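Local structure of isomerase/lactonizing enzyme (1RVK) at residues Arg12-Asp20 / Pro27-Gln35. The protein is of unknown function but belongs to the enolase superfamily, binds magnesium, and may act as an isomerase or lactonizing enzyme. Sequence-based numbering, arbitrary orientation.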
loop_
_atom_site.group_PDB
_atom_site.type_symbol
_atom_site.label_atom_id
_atom_site.label_comp_id
_atom_site.label_asym_id
_atom_site.label_seq_id
_atom_site.Cartn_x
_atom_site.Cartn_y
_atom_site.Cartn_z
ATOM N N ARG A 12 -5.465 -3.181 -21.147
ATOM C CA ARG A 12 -6.231 -4.182 -20.412
ATOM C C ARG A 12 -5.328 -5.260 -19.814
ATOM O O ARG A 12 -4.504 -5.847 -20.512
ATOM C CB ARG A 12 -7.246 -4.863 -21.339
ATOM C CG ARG A 12 -7.988 -3.926 -22.281
ATOM C CD ARG A 12 -8.611 -4.709 -23.438
ATOM N NE ARG A 12 -8.972 -3.846 -24.563
ATOM C CZ ARG A 12 -9.950 -2.945 -24.533
ATOM N NH1 ARG A 12 -10.674 -2.784 -23.434
ATOM N NH2 ARG A 12 -10.200 -2.198 -25.601
ATOM N N THR A 13 -5.488 -5.509 -18.519
ATOM C CA THR A 13 -4.724 -6.544 -17.838
ATOM C C THR A 13 -5.719 -7.647 -17.467
ATOM O O THR A 13 -6.864 -7.366 -17.111
ATOM C CB THR A 13 -4.041 -6.005 -16.555
ATOM O OG1 THR A 13 -3.302 -7.060 -15.928
ATOM C CG2 THR A 13 -5.072 -5.471 -15.571
ATOM N N THR A 14 -5.290 -8.899 -17.575
ATOM C CA THR A 14 -6.149 -10.032 -17.249
ATOM C C THR A 14 -5.882 -10.435 -15.808
ATOM O O THR A 14 -4.754 -10.758 -15.448
ATOM C CB THR A 14 -5.864 -11.219 -18.175
ATOM O OG1 THR A 14 -6.121 -10.828 -19.528
ATOM C CG2 THR A 14 -6.745 -12.403 -17.811
ATOM N N THR A 15 -6.927 -10.427 -14.990
ATOM C CA THR A 15 -6.774 -10.752 -13.580
ATOM C C THR A 15 -8.029 -11.384 -12.990
ATOM O O THR A 15 -9.109 -11.320 -13.582
ATOM C CB THR A 15 -6.446 -9.465 -12.788
ATOM O OG1 THR A 15 -6.372 -9.755 -11.389
ATOM C CG2 THR A 15 -7.514 -8.419 -13.028
ATOM N N ARG A 16 -7.874 -12.002 -11.823
ATOM C CA ARG A 16 -8.996 -12.616 -11.125
ATOM C C ARG A 16 -9.319 -11.776 -9.901
ATOM O O ARG A 16 -10.142 -12.149 -9.068
ATOM C CB ARG A 16 -8.656 -14.051 -10.712
ATOM C CG ARG A 16 -8.859 -15.060 -11.837
ATOM C CD ARG A 16 -8.370 -16.453 -11.460
ATOM N NE ARG A 16 -8.768 -17.437 -12.465
ATOM C CZ ARG A 16 -9.990 -17.951 -12.572
ATOM N NH1 ARG A 16 -10.255 -18.835 -13.526
ATOM N NH2 ARG A 16 -10.946 -17.597 -11.719
ATOM N N ARG A 17 -8.664 -10.626 -9.804
ATOM C CA ARG A 17 -8.893 -9.723 -8.690
ATOM C C ARG A 17 -10.079 -8.812 -8.996
ATOM O O ARG A 17 -10.121 -8.151 -10.035
ATOM C CB ARG A 17 -7.628 -8.898 -8.433
ATOM C CG ARG A 17 -7.664 -8.027 -7.189
ATOM C CD ARG A 17 -8.322 -6.691 -7.461
ATOM N NE ARG A 17 -8.156 -5.766 -6.344
ATOM C CZ ARG A 17 -8.571 -4.504 -6.354
ATOM N NH1 ARG A 17 -9.178 -4.014 -7.427
ATOM N NH2 ARG A 17 -8.378 -3.731 -5.293
ATOM N N HIS A 18 -11.055 -8.806 -8.094
ATOM C CA HIS A 18 -12.241 -7.967 -8.232
ATOM C C HIS A 18 -12.323 -7.067 -7.007
ATOM O O HIS A 18 -11.573 -7.237 -6.056
ATOM C CB HIS A 18 -13.514 -8.815 -8.288
ATOM C CG HIS A 18 -13.720 -9.528 -9.587
ATOM N ND1 HIS A 18 -12.928 -10.579 -9.993
ATOM C CD2 HIS A 18 -14.633 -9.343 -10.568
ATOM C CE1 HIS A 18 -13.347 -11.013 -11.168
ATOM N NE2 HIS A 18 -14.380 -10.280 -11.539
ATOM N N SER A 19 -13.236 -6.106 -7.034
ATOM C CA SER A 19 -13.423 -5.211 -5.898
ATOM C C SER A 19 -14.922 -4.996 -5.725
ATOM O O SER A 19 -15.625 -4.704 -6.695
ATOM C CB SER A 19 -12.716 -3.872 -6.140
ATOM O OG SER A 19 -13.273 -3.188 -7.246
ATOM N N ASP A 20 -15.420 -5.155 -4.500
ATOM C CA ASP A 20 -16.848 -4.976 -4.258
ATOM C C ASP A 20 -17.250 -3.504 -4.256
ATOM O O ASP A 20 -16.427 -2.624 -4.501
ATOM C CB ASP A 20 -17.283 -5.650 -2.947
ATOM C CG ASP A 20 -16.535 -5.134 -1.736
ATOM O OD1 ASP A 20 -16.229 -3.925 -1.687
ATOM O OD2 ASP A 20 -16.273 -5.944 -0.819
ATOM N N PRO A 27 -11.346 -12.488 -4.787
ATOM C CA PRO A 27 -11.012 -13.252 -5.987
ATOM C C PRO A 27 -12.316 -13.587 -6.704
ATOM O O PRO A 27 -13.335 -13.861 -6.068
ATOM C CB PRO A 27 -10.317 -14.486 -5.422
ATOM C CG PRO A 27 -11.068 -14.722 -4.151
ATOM C CD PRO A 27 -11.233 -13.323 -3.576
ATOM N N GLY A 28 -12.287 -13.546 -8.029
ATOM C CA GLY A 28 -13.474 -13.850 -8.800
ATOM C C GLY A 28 -13.108 -14.404 -10.162
ATOM O O GLY A 28 -12.007 -14.924 -10.349
ATOM N N PRO A 29 -14.018 -14.312 -11.138
ATOM C CA PRO A 29 -13.757 -14.818 -12.488
ATOM C C PRO A 29 -12.619 -14.061 -13.160
ATOM O O PRO A 29 -12.382 -12.891 -12.864
ATOM C CB PRO A 29 -15.082 -14.583 -13.204
ATOM C CG PRO A 29 -16.091 -14.664 -12.098
ATOM C CD PRO A 29 -15.422 -13.892 -10.995
ATOM N N ALA A 30 -11.902 -14.727 -14.057
ATOM C CA ALA A 30 -10.832 -14.046 -14.766
ATOM C C ALA A 30 -11.535 -13.039 -15.674
ATOM O O ALA A 30 -12.532 -13.364 -16.327
ATOM C CB ALA A 30 -10.019 -15.039 -15.595
ATOM N N HIS A 31 -11.049 -11.805 -15.681
ATOM C CA HIS A 31 -11.636 -10.772 -16.524
ATOM C C HIS A 31 -10.585 -9.730 -16.861
ATOM O O HIS A 31 -9.500 -9.718 -16.279
ATOM C CB HIS A 31 -12.841 -10.108 -15.834
ATOM C CG HIS A 31 -12.503 -9.358 -14.580
ATOM N ND1 HIS A 31 -13.256 -8.294 -14.131
ATOM C CD2 HIS A 31 -11.523 -9.538 -13.663
ATOM C CE1 HIS A 31 -12.755 -7.849 -12.992
ATOM N NE2 HIS A 31 -11.703 -8.587 -12.685
ATOM N N GLN A 32 -10.896 -8.864 -17.816
ATOM C CA GLN A 32 -9.950 -7.830 -18.204
ATOM C C GLN A 32 -10.287 -6.517 -17.522
ATOM O O GLN A 32 -11.426 -6.050 -17.559
ATOM C CB GLN A 32 -9.928 -7.673 -19.724
ATOM C CG GLN A 32 -9.304 -8.876 -20.424
ATOM C CD GLN A 32 -8.988 -8.619 -21.883
ATOM O OE1 GLN A 32 -8.426 -9.475 -22.565
ATOM N NE2 GLN A 32 -9.348 -7.438 -22.370
ATOM N N VAL A 33 -9.279 -5.937 -16.882
ATOM C CA VAL A 33 -9.430 -4.681 -16.159
ATOM C C VAL A 33 -8.549 -3.608 -16.787
ATOM O O VAL A 33 -7.404 -3.868 -17.143
ATOM C CB VAL A 33 -9.026 -4.860 -14.681
ATOM C CG1 VAL A 33 -9.107 -3.530 -13.945
ATOM C CG2 VAL A 33 -9.934 -5.893 -14.021
ATOM N N GLU A 34 -9.087 -2.403 -16.926
ATOM C CA GLU A 34 -8.318 -1.310 -17.501
ATOM C C GLU A 34 -7.295 -0.777 -16.502
ATOM O O GLU A 34 -7.629 -0.464 -15.358
ATOM C CB GLU A 34 -9.245 -0.177 -17.939
ATOM C CG GLU A 34 -9.994 -0.452 -19.231
ATOM C CD GLU A 34 -10.835 0.732 -19.671
ATOM O OE1 GLU A 34 -10.453 1.879 -19.359
ATOM O OE2 GLU A 34 -11.868 0.519 -20.340
ATOM N N GLN A 35 -6.048 -0.684 -16.947
ATOM C CA GLN A 35 -4.959 -0.181 -16.120
ATOM C C GLN A 35 -4.297 0.958 -16.888
ATOM O O GLN A 35 -4.259 0.938 -18.112
ATOM C CB GLN A 35 -3.937 -1.292 -15.858
ATOM C CG GLN A 35 -2.718 -0.848 -15.060
ATOM C CD GLN A 35 -3.054 -0.467 -13.627
ATOM O OE1 GLN A 35 -2.214 0.061 -12.902
ATOM N NE2 GLN A 35 -4.285 -0.747 -13.211
HETATM O O HOH W 1 -12.171 -1.637 -21.604
#
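The first two strands of the three-stranded antiparallel sheet in the N-terminal domain, 3-15 and 30-42, pair here; 3-15 turns a corner at R16 into 17-19, and 25-28 turns one at P29 into 30-42, so the pairing continues into the hairpin 17-19/25-28. T13 and V33 form a hydrogen-bonded pair, with V33 N to T13 O at 2.8 Å, and T15 and H31 form the next. Between R12 and E34, a non-hydrogen-bonded pair, a water links the two side chains, weakly on the R12 side. Beyond T15 the register slips by two residues, a beta bulge, before G28 N reaches R16 O at 2.8 Å; in the same corner T15 OG1 closes an ST turn on R17 N.

The rings of H18 and H31 meet across this bend in an offset stack, planes 3° apart and centroids 3.7 Å from each other. With chi1 at 64°, CG of H31 lies between its backbone N and carbonyl carbon, bringing the ring back over the neighbouring strand, where NE2 can reach R17 O, 3.1 Å away. That bond is straight at the hydrogen (173°) and lies in the ring plane, although the donor stands above the carbonyl plane. H18 NE2 lies over the centre of one H31 face, and H31 NE2 over the centre of H18; V33 CG2 sits over the opposite face of H31, toward its rim, and also meets T15 CG2. With both faces packed and NE2 bonded, the H31 ring is probably held against rotation. In enolase-superfamily proteins the N-terminal domain closes over the barrel's active-site end; the R17 side chain lies about 12 Å from the magnesium ion, consistent with that placement. D344 hydrogen-bonds T13 OG1 through OD1 and T14 N through OD2.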